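Oxidoreductase, NAD-binding (Acidithiobacillus ferrooxidans, PDB 7BVJ) catalyses the NAD(+)-dependent oxidation of the glucosamine 3-position of UDP-N-acetylglucosamine to a ketone, a step towards the lipid A of lipopolysaccharide. Local coordinates at residues I2-G7 against D275-I280; D62-V67 against V85-E90; V113-H118 against R284-D289; V157-M162 against A299-R304. All blocks are in the same frame, centred on the assembly; numbering follows the deposited sequence.

Contacts 1, 2 and 3 cluster around one parallel Rossmann sheet, their centres 10 to 12 Å apart. Contact 1 brings helix 268-282 against the start of strand 5-9. Contact 2 pairs the next strands over, 63-66 and 86-90, and contact 3 covers outermost strand 114-117 with the loop that follows the same helix. Along the chain, contact 2 is nested inside contact 1 and closes before contact 3 opens, while contacts 1, 3 and 4 cross one another. Contact 4 stands apart, its centre about 20 Å from that of contact 3, and packs helix 157-173 on helix 290-312. In contacts 1 and 3 late chain segments return to the nucleotide-binding domain; contact 4 joins two helices beyond it.

Contact 1: residues I2-G7 against D275-I280; sequences IHMRTG and DFLNAI
Helix 268-282 lies against the opening of the first Rossmann strand, and Ile2, Met4 and Thr6 meet it through Leu277 and Ile280. Leu277 makes the largest contribution of any one residue. Its CB is pressed by CD1 of Ile2 at 3.4 Å, closer than carbons usually pack, while CD2 lies 3.7 Å from CE of Met4, just before the strand, and 4.0 Å from CG2 of Thr6 within it. Met4 leaves the backbone with CG opposite the amide nitrogen (chi1 -179°), then bends at chi2 and chi3, which swings its methyl into the notch between Leu277 and Ile280. There CE sits 3.5 Å from CG2 of Ile280, and SD follows at 4.1 Å from the same methyl. An alanine in place of Met4 would probably leave Ile280 CG2 and Leu277 CD2 without the methyl that fills the space between them. One residue beyond Leu277, OD1 of Asn278 lies 3.7 Å from CD1 of Ile2, and the two side chains meet at about a right angle. The hydroxyl of Thr6 is hydrogen-bonded to Ser26 OG, and its methyl CG2 is the atom that meets Leu277. Tyr22 of helix 13-25 and Ala63 of strand 63-66 pack on Leu277 as well. This is a helix laid over one face of a parallel sheet, as in the alpha/beta sandwich of a Rossmann domain.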
loop_
_atom_site.group_PDB
_atom_site.type_symbol
_atom_site.label_atom_id
_atom_site.label_comp_id
_atom_site.label_asym_id
_atom_site.label_seq_id
_atom_site.Cartn_x
_atom_site.Cartn_y
_atom_site.Cartn_z
ATOM N N ILE A 2 13.263 -10.060 15.966
ATOM C CA ILE A 2 12.147 -10.214 16.891
ATOM C C ILE A 2 11.934 -11.694 17.176
ATOM O O ILE A 2 12.106 -12.545 16.295
ATOM C CB ILE A 2 10.886 -9.554 16.308
ATOM C CG1 ILE A 2 11.222 -8.117 15.890
ATOM C CG2 ILE A 2 9.738 -9.555 17.309
ATOM C CD1 ILE A 2 10.461 -7.634 14.696
ATOM N N HIS A 3 11.577 -12.015 18.416
ATOM C CA HIS A 3 11.308 -13.401 18.785
ATOM C C HIS A 3 9.821 -13.629 18.573
ATOM O O HIS A 3 8.988 -13.359 19.440
ATOM C CB HIS A 3 11.756 -13.692 20.209
ATOM C CG HIS A 3 13.232 -13.549 20.394
ATOM N ND1 HIS A 3 14.144 -14.265 19.648
ATOM C CD2 HIS A 3 13.958 -12.743 21.206
ATOM C CE1 HIS A 3 15.368 -13.928 20.013
ATOM N NE2 HIS A 3 15.283 -13.001 20.951
ATOM N N MET A 4 9.492 -14.130 17.387
ATOM C CA MET A 4 8.114 -14.296 16.968
ATOM C C MET A 4 8.036 -15.442 15.969
ATOM O O MET A 4 8.887 -15.551 15.080
ATOM C CB MET A 4 7.597 -13.006 16.338
ATOM C CG MET A 4 6.169 -13.075 15.908
ATOM S SD MET A 4 5.140 -12.333 17.158
ATOM C CE MET A 4 5.260 -10.643 16.610
ATOM N N ARG A 5 7.011 -16.287 16.112
ATOM C CA ARG A 5 6.751 -17.346 15.142
ATOM C C ARG A 5 5.891 -16.787 14.009
ATOM O O ARG A 5 4.757 -16.336 14.235
ATOM C CB ARG A 5 6.067 -18.539 15.807
ATOM C CG ARG A 5 6.982 -19.326 16.726
ATOM C CD ARG A 5 6.168 -20.327 17.514
ATOM N NE ARG A 5 5.028 -19.705 18.176
ATOM C CZ ARG A 5 3.838 -20.282 18.311
ATOM N NH1 ARG A 5 3.630 -21.497 17.816
ATOM N NH2 ARG A 5 2.855 -19.645 18.933
ATOM N N THR A 6 6.434 -16.827 12.792
ATOM C CA THR A 6 5.840 -16.146 11.652
ATOM C C THR A 6 5.635 -17.109 10.487
ATOM O O THR A 6 6.289 -18.150 10.374
ATOM C CB THR A 6 6.702 -14.962 11.195
ATOM O OG1 THR A 6 8.013 -15.428 10.839
ATOM C CG2 THR A 6 6.813 -13.913 12.300
ATOM N N GLY A 7 4.684 -16.744 9.623
ATOM C CA GLY A 7 4.402 -17.503 8.422
ATOM C C GLY A 7 3.859 -16.613 7.320
ATOM O O GLY A 7 3.494 -15.454 7.538
ATOM N N ASP A 275 7.763 -3.290 11.328
ATOM C CA ASP A 275 6.771 -2.474 12.016
ATOM C C ASP A 275 5.591 -3.325 12.497
ATOM O O ASP A 275 5.147 -3.195 13.644
ATOM C CB ASP A 275 6.324 -1.344 11.095
ATOM C CG ASP A 275 5.351 -0.414 11.756
ATOM O OD1 ASP A 275 4.166 -0.788 11.835
ATOM O OD2 ASP A 275 5.757 0.690 12.195
ATOM N N PHE A 276 5.075 -4.203 11.628
ATOM C CA PHE A 276 3.985 -5.113 12.002
ATOM C C PHE A 276 4.353 -5.941 13.243
ATOM O O PHE A 276 3.578 -6.033 14.218
ATOM C CB PHE A 276 3.656 -5.984 10.766
ATOM C CG PHE A 276 2.759 -7.189 11.019
ATOM C CD1 PHE A 276 1.517 -7.061 11.632
ATOM C CD2 PHE A 276 3.142 -8.445 10.562
ATOM C CE1 PHE A 276 0.689 -8.182 11.822
ATOM C CE2 PHE A 276 2.335 -9.571 10.763
ATOM C CZ PHE A 276 1.097 -9.437 11.392
ATOM N N LEU A 277 5.554 -6.518 13.242
ATOM C CA LEU A 277 5.948 -7.385 14.355
ATOM C C LEU A 277 6.212 -6.576 15.638
ATOM O O LEU A 277 5.903 -7.032 16.750
ATOM C CB LEU A 277 7.171 -8.214 13.959
ATOM C CG LEU A 277 7.009 -9.195 12.787
ATOM C CD1 LEU A 277 8.300 -9.984 12.534
ATOM C CD2 LEU A 277 5.839 -10.132 13.035
ATOM N N ASN A 278 6.759 -5.370 15.501
ATOM C CA ASN A 278 6.922 -4.506 16.668
ATOM C C ASN A 278 5.573 -4.109 17.232
ATOM O O ASN A 278 5.414 -4.017 18.449
ATOM C CB ASN A 278 7.740 -3.269 16.314
ATOM C CG ASN A 278 9.182 -3.599 16.051
ATOM O OD1 ASN A 278 9.708 -4.577 16.582
ATOM N ND2 ASN A 278 9.832 -2.801 15.222
ATOM N N ALA A 279 4.586 -3.887 16.369
ATOM C CA ALA A 279 3.263 -3.537 16.872
ATOM C C ALA A 279 2.695 -4.666 17.713
ATOM O O ALA A 279 2.089 -4.427 18.766
ATOM C CB ALA A 279 2.330 -3.211 15.713
ATOM N N ILE A 280 2.872 -5.908 17.256
ATOM C CA ILE A 280 2.407 -7.036 18.066
ATOM C C ILE A 280 3.127 -7.052 19.406
ATOM O O ILE A 280 2.497 -7.147 20.468
ATOM C CB ILE A 280 2.600 -8.374 17.330
ATOM C CG1 ILE A 280 1.666 -8.474 16.127
ATOM C CG2 ILE A 280 2.381 -9.539 18.306
ATOM C CD1 ILE A 280 2.153 -9.442 15.030
#

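Contact 2: residues D62-V67 against V85-E90; sequences DAVSIV and VHCLIE
The imidazole of His86 stands beside the carbonyl of Asp62: CD2 is 3.3 Å from Asp62 O, which comes at the ring obliquely, and its ND1 accepts the amide of Val113, just ahead of strand 114-117. On that face of the sheet Ala63, Ser65 and Leu88 keep it company, and Leu88 lays CD2 3.5 Å from Ser65 OG. With chi1 at 163°, Leu88 has CG turned opposite its amide nitrogen, which brings the isobutyl end up to that hydroxyl. Ser65 OG is hydrogen-bonded to Tyr22 OH and His18 ND1. The other face is apolar: Ile66 CD1 lies 3.9 Å from Cys87 SG, Val64 CG1 3.8 Å from Val85 CG1, and helices 54-59 and 73-82 cover them. Between the faces runs a parallel ladder, with Leu88 N to Val64 O (2.9 Å, 175° at the hydrogen) and Glu90 N to Ile66 O (178°) the straightest bonds. Helix 73-82 completes the beta-alpha-beta crossover. Five backbone hydrogen bonds hold the two strands in register, and the side chain of Val67 comes close to the bound NAD. Glu90, whose OE1 is hydrogen-bonded to His18 NE2, directly precedes Lys91, one of two likely catalytic bases, so the ladder probably helps set where that lysine begins.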
loop_
_atom_site.group_PDB
_atom_site.type_symbol
_atom_site.label_atom_id
_atom_site.label_comp_id
_atom_site.label_asym_id
_atom_site.label_seq_id
_atom_site.Cartn_x
_atom_site.Cartn_y
_atom_site.Cartn_z
ATOM N N ASP A 62 2.545 -17.124 15.389
ATOM C CA ASP A 62 1.889 -15.988 16.018
ATOM C C ASP A 62 1.424 -14.939 15.013
ATOM O O ASP A 62 0.392 -14.300 15.240
ATOM C CB ASP A 62 2.836 -15.319 17.029
ATOM C CG ASP A 62 3.437 -16.310 18.025
ATOM O OD1 ASP A 62 2.666 -16.862 18.833
ATOM O OD2 ASP A 62 4.674 -16.531 17.996
ATOM N N ALA A 63 2.159 -14.726 13.920
ATOM C CA ALA A 63 1.722 -13.761 12.916
ATOM C C ALA A 63 1.938 -14.307 11.513
ATOM O O ALA A 63 2.845 -15.107 11.268
ATOM C CB ALA A 63 2.455 -12.411 13.049
ATOM N N VAL A 64 1.105 -13.853 10.584
ATOM C CA VAL A 64 1.297 -14.202 9.186
ATOM C C VAL A 64 1.169 -12.965 8.311
ATOM O O VAL A 64 0.486 -11.989 8.651
ATOM C CB VAL A 64 0.296 -15.274 8.703
ATOM C CG1 VAL A 64 0.434 -16.554 9.514
ATOM C CG2 VAL A 64 -1.117 -14.717 8.780
ATOM N N SER A 65 1.834 -13.026 7.165
ATOM C CA SER A 65 1.449 -12.220 6.015
ATOM C C SER A 65 0.503 -13.020 5.114
ATOM O O SER A 65 0.712 -14.212 4.874
ATOM C CB SER A 65 2.682 -11.766 5.224
ATOM O OG SER A 65 3.317 -10.654 5.860
ATOM N N ILE A 66 -0.543 -12.353 4.637
ATOM C CA ILE A 66 -1.519 -12.925 3.710
ATOM C C ILE A 66 -1.321 -12.235 2.370
ATOM O O ILE A 66 -1.601 -11.034 2.220
ATOM C CB ILE A 66 -2.956 -12.761 4.216
ATOM C CG1 ILE A 66 -3.205 -13.694 5.399
ATOM C CG2 ILE A 66 -3.944 -13.026 3.119
ATOM C CD1 ILE A 66 -4.395 -13.284 6.230
ATOM N N VAL A 67 -0.781 -12.992 1.409
ATOM C CA VAL A 67 -0.395 -12.457 0.111
ATOM C C VAL A 67 -1.079 -13.262 -0.994
ATOM O O VAL A 67 -0.460 -13.594 -2.013
ATOM C CB VAL A 67 1.135 -12.432 -0.055
ATOM C CG1 VAL A 67 1.512 -11.413 -1.126
ATOM C CG2 VAL A 67 1.817 -12.093 1.270
ATOM N N VAL A 85 -4.322 -15.547 15.366
ATOM C CA VAL A 85 -3.063 -15.221 14.702
ATOM C C VAL A 85 -3.160 -13.798 14.138
ATOM O O VAL A 85 -4.121 -13.464 13.431
ATOM C CB VAL A 85 -2.737 -16.257 13.604
ATOM C CG1 VAL A 85 -1.572 -15.794 12.711
ATOM C CG2 VAL A 85 -2.420 -17.646 14.227
ATOM N N HIS A 86 -2.177 -12.959 14.462
ATOM C CA HIS A 86 -2.127 -11.602 13.916
ATOM C C HIS A 86 -1.855 -11.634 12.407
ATOM O O HIS A 86 -1.214 -12.557 11.888
ATOM C CB HIS A 86 -1.043 -10.777 14.606
ATOM C CG HIS A 86 -1.043 -10.864 16.107
ATOM N ND1 HIS A 86 -1.837 -10.071 16.908
ATOM C CD2 HIS A 86 -0.297 -11.612 16.952
ATOM C CE1 HIS A 86 -1.608 -10.354 18.179
ATOM N NE2 HIS A 86 -0.668 -11.278 18.232
ATOM N N CYS A 87 -2.322 -10.596 11.697
ATOM C CA CYS A 87 -2.329 -10.598 10.232
ATOM C C CYS A 87 -1.803 -9.298 9.643
ATOM O O CYS A 87 -2.267 -8.208 10.002
ATOM C CB CYS A 87 -3.754 -10.828 9.698
ATOM S SG CYS A 87 -4.395 -12.429 10.048
ATOM N N LEU A 88 -0.850 -9.422 8.728
ATOM C CA LEU A 88 -0.502 -8.365 7.781
ATOM C C LEU A 88 -1.055 -8.784 6.407
ATOM O O LEU A 88 -0.585 -9.760 5.811
ATOM C CB LEU A 88 1.017 -8.137 7.755
ATOM C CG LEU A 88 1.651 -7.380 6.583
ATOM C CD1 LEU A 88 1.047 -5.985 6.446
ATOM C CD2 LEU A 88 3.161 -7.305 6.713
ATOM N N ILE A 89 -2.065 -8.066 5.914
ATOM C CA ILE A 89 -2.725 -8.391 4.652
ATOM C C ILE A 89 -2.164 -7.490 3.562
ATOM O O ILE A 89 -2.124 -6.261 3.720
ATOM C CB ILE A 89 -4.249 -8.222 4.759
ATOM C CG1 ILE A 89 -4.816 -9.130 5.849
ATOM C CG2 ILE A 89 -4.924 -8.498 3.399
ATOM C CD1 ILE A 89 -6.294 -8.952 6.079
ATOM N N GLU A 90 -1.725 -8.086 2.458
ATOM C CA GLU A 90 -1.271 -7.259 1.345
ATOM C C GLU A 90 -2.412 -6.362 0.866
ATOM O O GLU A 90 -3.592 -6.698 0.991
ATOM C CB GLU A 90 -0.736 -8.143 0.214
ATOM C CG GLU A 90 -0.183 -7.415 -1.015
ATOM C CD GLU A 90 0.941 -6.412 -0.695
ATOM O OE1 GLU A 90 1.813 -6.709 0.160
ATOM O OE2 GLU A 90 0.952 -5.328 -1.327
#

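Contact 3: residues V113-H118 against R284-D289; sequences VLAIGH and RPVFCD
Phe287 drives its ring tip against the end of strand 114-117, with CZ only 3.1 Å from Ile116 O, which meets the ring obliquely, and CE2 3.6 Å from His118 O, which sits at the ring edge near its plane. With chi1 at 75°, CG lies between the backbone nitrogen and carbonyl carbon, and the ring's edge is turned to the inverse gamma turn centred on Gly117, closed by His118 N and Ile116 O. Cys288 presents SG to the edge of the His118 imidazole, 3.6 Å from CD2, a sulfur-aromatic contact well off the ring normal. One backbone hydrogen bond joins the two segments alongside the packing, Ile116 N to Cys288 O at 3.0 Å and 162°, with the carbonyl taken from outside its plane. The same oxygen lies 3.2 Å from Ala115 CA. Earlier in the loop, CG2 of Val286 rests 3.8 Å from CB of Ala115; at its end, Asp289 CA approaches Leu114 O at 3.2 Å. The loop is held at two points: Asp275 OD1 of helix 268-282 takes the amide of Phe287, and Asp289 N-caps helix 290-312 through Ala292 N. The loop therefore lies along the outer edge of strand 114-117, between those two helices, with strand 86-90 as the strand's neighbour on its inner side and helix 157-173 touching His118.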
loop_
_atom_site.group_PDB
_atom_site.type_symbol
_atom_site.label_atom_id
_atom_site.label_comp_id
_atom_site.label_asym_id
_atom_site.label_seq_id
_atom_site.Cartn_x
_atom_site.Cartn_y
_atom_site.Cartn_z
ATOM N N VAL A 113 -3.488 -7.691 16.124
ATOM C CA VAL A 113 -3.002 -6.610 15.269
ATOM C C VAL A 113 -3.406 -6.919 13.838
ATOM O O VAL A 113 -3.171 -8.025 13.330
ATOM C CB VAL A 113 -1.476 -6.443 15.388
ATOM C CG1 VAL A 113 -0.954 -5.550 14.277
ATOM C CG2 VAL A 113 -1.107 -5.859 16.750
ATOM N N LEU A 114 -4.025 -5.948 13.190
ATOM C CA LEU A 114 -4.463 -6.056 11.811
ATOM C C LEU A 114 -3.759 -4.949 11.041
ATOM O O LEU A 114 -3.988 -3.763 11.303
ATOM C CB LEU A 114 -5.984 -5.939 11.733
ATOM C CG LEU A 114 -6.732 -5.806 10.415
ATOM C CD1 LEU A 114 -6.358 -6.926 9.437
ATOM C CD2 LEU A 114 -8.216 -5.823 10.723
ATOM N N ALA A 115 -2.874 -5.334 10.130
ATOM C CA ALA A 115 -2.136 -4.392 9.309
ATOM C C ALA A 115 -2.403 -4.694 7.842
ATOM O O ALA A 115 -2.559 -5.859 7.451
ATOM C CB ALA A 115 -0.635 -4.438 9.613
ATOM N N ILE A 116 -2.486 -3.638 7.040
ATOM C CA ILE A 116 -2.648 -3.744 5.598
ATOM C C ILE A 116 -1.337 -3.312 4.957
ATOM O O ILE A 116 -0.719 -2.334 5.394
ATOM C CB ILE A 116 -3.829 -2.889 5.087
ATOM C CG1 ILE A 116 -5.065 -3.084 5.964
ATOM C CG2 ILE A 116 -4.179 -3.254 3.648
ATOM C CD1 ILE A 116 -5.483 -4.546 6.144
ATOM N N GLY A 117 -0.914 -4.037 3.923
ATOM C CA GLY A 117 0.335 -3.752 3.241
ATOM C C GLY A 117 0.329 -2.545 2.316
ATOM O O GLY A 117 0.432 -2.689 1.096
ATOM N N HIS A 118 0.244 -1.342 2.890
ATOM C CA HIS A 118 0.291 -0.108 2.114
ATOM C C HIS A 118 1.712 0.441 2.173
ATOM O O HIS A 118 2.033 1.375 2.923
ATOM C CB HIS A 118 -0.750 0.878 2.627
ATOM C CG HIS A 118 -2.115 0.614 2.077
ATOM N ND1 HIS A 118 -2.415 0.776 0.744
ATOM C CD2 HIS A 118 -3.245 0.158 2.666
ATOM C CE1 HIS A 118 -3.681 0.463 0.538
ATOM N NE2 HIS A 118 -4.206 0.078 1.688
ATOM N N ARG A 284 2.189 -1.197 20.224
ATOM C CA ARG A 284 2.139 0.148 19.667
ATOM C C ARG A 284 1.419 0.142 18.320
ATOM O O ARG A 284 1.299 -0.901 17.673
ATOM C CB ARG A 284 3.555 0.724 19.523
ATOM C CG ARG A 284 4.458 -0.023 18.576
ATOM C CD ARG A 284 5.892 0.484 18.662
ATOM N NE ARG A 284 6.589 0.333 17.387
ATOM C CZ ARG A 284 7.908 0.205 17.257
ATOM N NH1 ARG A 284 8.689 0.214 18.330
ATOM N NH2 ARG A 284 8.447 0.082 16.045
ATOM N N PRO A 285 0.899 1.288 17.870
ATOM C CA PRO A 285 0.078 1.283 16.652
ATOM C C PRO A 285 0.897 0.999 15.402
ATOM O O PRO A 285 2.038 1.441 15.253
ATOM C CB PRO A 285 -0.530 2.691 16.626
ATOM C CG PRO A 285 0.401 3.519 17.461
ATOM C CD PRO A 285 0.877 2.603 18.538
ATOM N N VAL A 286 0.293 0.243 14.498
ATOM C CA VAL A 286 0.978 -0.219 13.308
ATOM C C VAL A 286 0.903 0.851 12.215
ATOM O O VAL A 286 0.062 1.746 12.247
ATOM C CB VAL A 286 0.352 -1.559 12.874
ATOM C CG1 VAL A 286 -0.956 -1.328 12.085
ATOM C CG2 VAL A 286 1.341 -2.421 12.133
ATOM N N PHE A 287 1.817 0.769 11.239
ATOM C CA PHE A 287 1.932 1.829 10.233
ATOM C C PHE A 287 0.641 2.015 9.428
ATOM O O PHE A 287 0.330 3.141 9.007
ATOM C CB PHE A 287 3.083 1.531 9.274
ATOM C CG PHE A 287 2.751 0.444 8.303
ATOM C CD1 PHE A 287 2.788 -0.892 8.705
ATOM C CD2 PHE A 287 2.324 0.746 7.015
ATOM C CE1 PHE A 287 2.442 -1.896 7.832
ATOM C CE2 PHE A 287 1.974 -0.263 6.135
ATOM C CZ PHE A 287 2.027 -1.580 6.550
ATOM N N CYS A 288 -0.111 0.940 9.178
ATOM C CA CYS A 288 -1.404 1.074 8.508
ATOM C C CYS A 288 -2.302 -0.040 9.014
ATOM O O CYS A 288 -2.051 -1.213 8.706
ATOM C CB CYS A 288 -1.259 1.018 6.989
ATOM S SG CYS A 288 -2.829 1.062 6.090
ATOM N N ASP A 289 -3.351 0.318 9.762
ATOM C CA ASP A 289 -4.197 -0.711 10.349
ATOM C C ASP A 289 -5.424 -0.971 9.477
ATOM O O ASP A 289 -5.586 -0.383 8.406
ATOM C CB ASP A 289 -4.566 -0.347 11.791
ATOM C CG ASP A 289 -5.584 0.795 11.903
ATOM O OD1 ASP A 289 -6.106 1.305 10.884
ATOM O OD2 ASP A 289 -5.865 1.184 13.057
#

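Contact 4: residues V157-M162 against A299-R304; sequences VIMDLM and AALQVR
Met159 crosses Arg304 at about a right angle in a steeply crossed helix pair, helix 157-173 of the Gfo/Idh/MocA C-terminal region on helix 290-312, the segments inclined at 133° with axes 9.3 Å apart. Its CG is 3.3 Å from Arg304 NH1, and SD lies over one face of the guanidinium, 4.2 Å above the plane and displaced toward the rim. Bends at chi2 and chi3 (-58° and -41°) fold the thioether back so that SD and CE both rest on CB of Ala300, SD at 3.7 Å. NH1 is also claimed by Asp156 in a salt bridge, which helps hold the guanidinium under the methionine. An alanine at Met159 would probably uncover Ala300 CB and that guanidinium face, leaving Arg304 less closely held in rotation. Ile158 faces the other helix, CG2 sitting 3.5 Å from Ala300 O. Met162 reaches Val303, its SD 3.9 Å from CG1. Its amide bonds to Val157 O in a wider pi-type turn. Lys91, one of two residues suggested as the catalytic base, is hydrogen-bonded through NZ to Asp160 O, and Pro92 touches Met159, linking this helix to the Rossmann domain. Running slantwise, CD1 of Ile158 meets CG1 of Val303 at 3.7 Å.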
loop_
_atom_site.group_PDB
_atom_site.type_symbol
_atom_site.label_atom_id
_atom_site.label_comp_id
_atom_site.label_asym_id
_atom_site.label_seq_id
_atom_site.Cartn_x
_atom_site.Cartn_y
_atom_site.Cartn_z
ATOM N N VAL A 157 -6.259 -0.706 -12.448
ATOM C CA VAL A 157 -5.629 0.611 -12.494
ATOM C C VAL A 157 -5.928 1.429 -11.234
ATOM O O VAL A 157 -5.070 2.169 -10.753
ATOM C CB VAL A 157 -6.066 1.306 -13.803
ATOM C CG1 VAL A 157 -6.069 2.795 -13.710
ATOM C CG2 VAL A 157 -5.143 0.834 -14.941
ATOM N N ILE A 158 -7.119 1.282 -10.662
ATOM C CA ILE A 158 -7.468 1.988 -9.434
ATOM C C ILE A 158 -7.029 1.210 -8.197
ATOM O O ILE A 158 -6.332 1.753 -7.332
ATOM C CB ILE A 158 -8.984 2.268 -9.405
ATOM C CG1 ILE A 158 -9.422 2.943 -10.703
ATOM C CG2 ILE A 158 -9.334 3.146 -8.217
ATOM C CD1 ILE A 158 -8.659 4.241 -10.960
ATOM N N MET A 159 -7.424 -0.072 -8.101
ATOM C CA MET A 159 -7.218 -0.866 -6.889
ATOM C C MET A 159 -5.778 -1.339 -6.710
ATOM O O MET A 159 -5.372 -1.635 -5.579
ATOM C CB MET A 159 -8.157 -2.081 -6.878
ATOM C CG MET A 159 -9.653 -1.761 -7.017
ATOM S SD MET A 159 -10.367 -0.660 -5.766
ATOM C CE MET A 159 -9.553 -1.294 -4.308
ATOM N N ASP A 160 -4.993 -1.422 -7.785
ATOM C CA ASP A 160 -3.613 -1.875 -7.679
ATOM C C ASP A 160 -2.573 -0.783 -7.895
ATOM O O ASP A 160 -1.415 -1.000 -7.537
ATOM C CB ASP A 160 -3.343 -3.012 -8.682
ATOM C CG ASP A 160 -4.290 -4.194 -8.502
ATOM O OD1 ASP A 160 -4.507 -4.628 -7.347
ATOM O OD2 ASP A 160 -4.837 -4.674 -9.520
ATOM N N LEU A 161 -2.930 0.350 -8.515
ATOM C CA LEU A 161 -1.996 1.453 -8.720
ATOM C C LEU A 161 -2.426 2.707 -7.975
ATOM O O LEU A 161 -1.694 3.186 -7.100
ATOM C CB LEU A 161 -1.858 1.779 -10.214
ATOM C CG LEU A 161 -1.387 0.725 -11.205
ATOM C CD1 LEU A 161 -1.409 1.308 -12.600
ATOM C CD2 LEU A 161 0.018 0.253 -10.841
ATOM N N MET A 162 -3.618 3.227 -8.266
ATOM C CA MET A 162 -3.986 4.537 -7.749
ATOM C C MET A 162 -4.172 4.509 -6.244
ATOM O O MET A 162 -3.981 5.535 -5.573
ATOM C CB MET A 162 -5.259 5.043 -8.421
ATOM C CG MET A 162 -5.409 6.546 -8.290
ATOM S SD MET A 162 -7.010 7.163 -8.767
ATOM C CE MET A 162 -6.857 7.237 -10.566
ATOM N N ALA A 299 -12.583 4.869 -0.550
ATOM C CA ALA A 299 -12.251 5.893 -1.541
ATOM C C ALA A 299 -11.965 5.283 -2.915
ATOM O O ALA A 299 -12.391 5.813 -3.956
ATOM C CB ALA A 299 -11.050 6.710 -1.060
ATOM N N ALA A 300 -11.210 4.190 -2.945
ATOM C CA ALA A 300 -10.829 3.616 -4.222
ATOM C C ALA A 300 -12.050 3.065 -4.933
ATOM O O ALA A 300 -12.170 3.196 -6.152
ATOM C CB ALA A 300 -9.776 2.533 -4.035
ATOM N N LEU A 301 -12.978 2.475 -4.184
ATOM C CA LEU A 301 -14.210 2.005 -4.803
ATOM C C LEU A 301 -15.023 3.175 -5.357
ATOM O O LEU A 301 -15.599 3.077 -6.446
ATOM C CB LEU A 301 -15.007 1.168 -3.799
ATOM C CG LEU A 301 -14.362 -0.176 -3.409
ATOM C CD1 LEU A 301 -15.069 -0.765 -2.197
ATOM C CD2 LEU A 301 -14.405 -1.178 -4.561
ATOM N N GLN A 302 -15.058 4.303 -4.646
ATOM C CA GLN A 302 -15.711 5.489 -5.216
ATOM C C GLN A 302 -15.072 5.891 -6.542
ATOM O O GLN A 302 -15.768 6.137 -7.543
ATOM C CB GLN A 302 -15.660 6.641 -4.226
ATOM C CG GLN A 302 -16.947 6.810 -3.434
ATOM C CD GLN A 302 -17.085 8.216 -2.857
ATOM O OE1 GLN A 302 -17.880 9.021 -3.351
ATOM N NE2 GLN A 302 -16.302 8.519 -1.814
ATOM N N VAL A 303 -13.738 5.939 -6.575
ATOM C CA VAL A 303 -13.058 6.289 -7.818
ATOM C C VAL A 303 -13.418 5.295 -8.920
ATOM O O VAL A 303 -13.737 5.684 -10.043
ATOM C CB VAL A 303 -11.534 6.371 -7.616
ATOM C CG1 VAL A 303 -10.855 6.505 -8.984
ATOM C CG2 VAL A 303 -11.156 7.582 -6.718
ATOM N N ARG A 304 -13.342 3.995 -8.622
ATOM C CA ARG A 304 -13.575 2.994 -9.655
ATOM C C ARG A 304 -15.000 3.065 -10.189
ATOM O O ARG A 304 -15.225 2.905 -11.389
ATOM C CB ARG A 304 -13.284 1.598 -9.115
ATOM C CG ARG A 304 -13.369 0.537 -10.178
ATOM C CD ARG A 304 -12.749 -0.754 -9.702
ATOM N NE ARG A 304 -13.611 -1.462 -8.768
ATOM C CZ ARG A 304 -13.316 -2.655 -8.261
ATOM N NH1 ARG A 304 -12.185 -3.262 -8.605
ATOM N NH2 ARG A 304 -14.150 -3.247 -7.422
#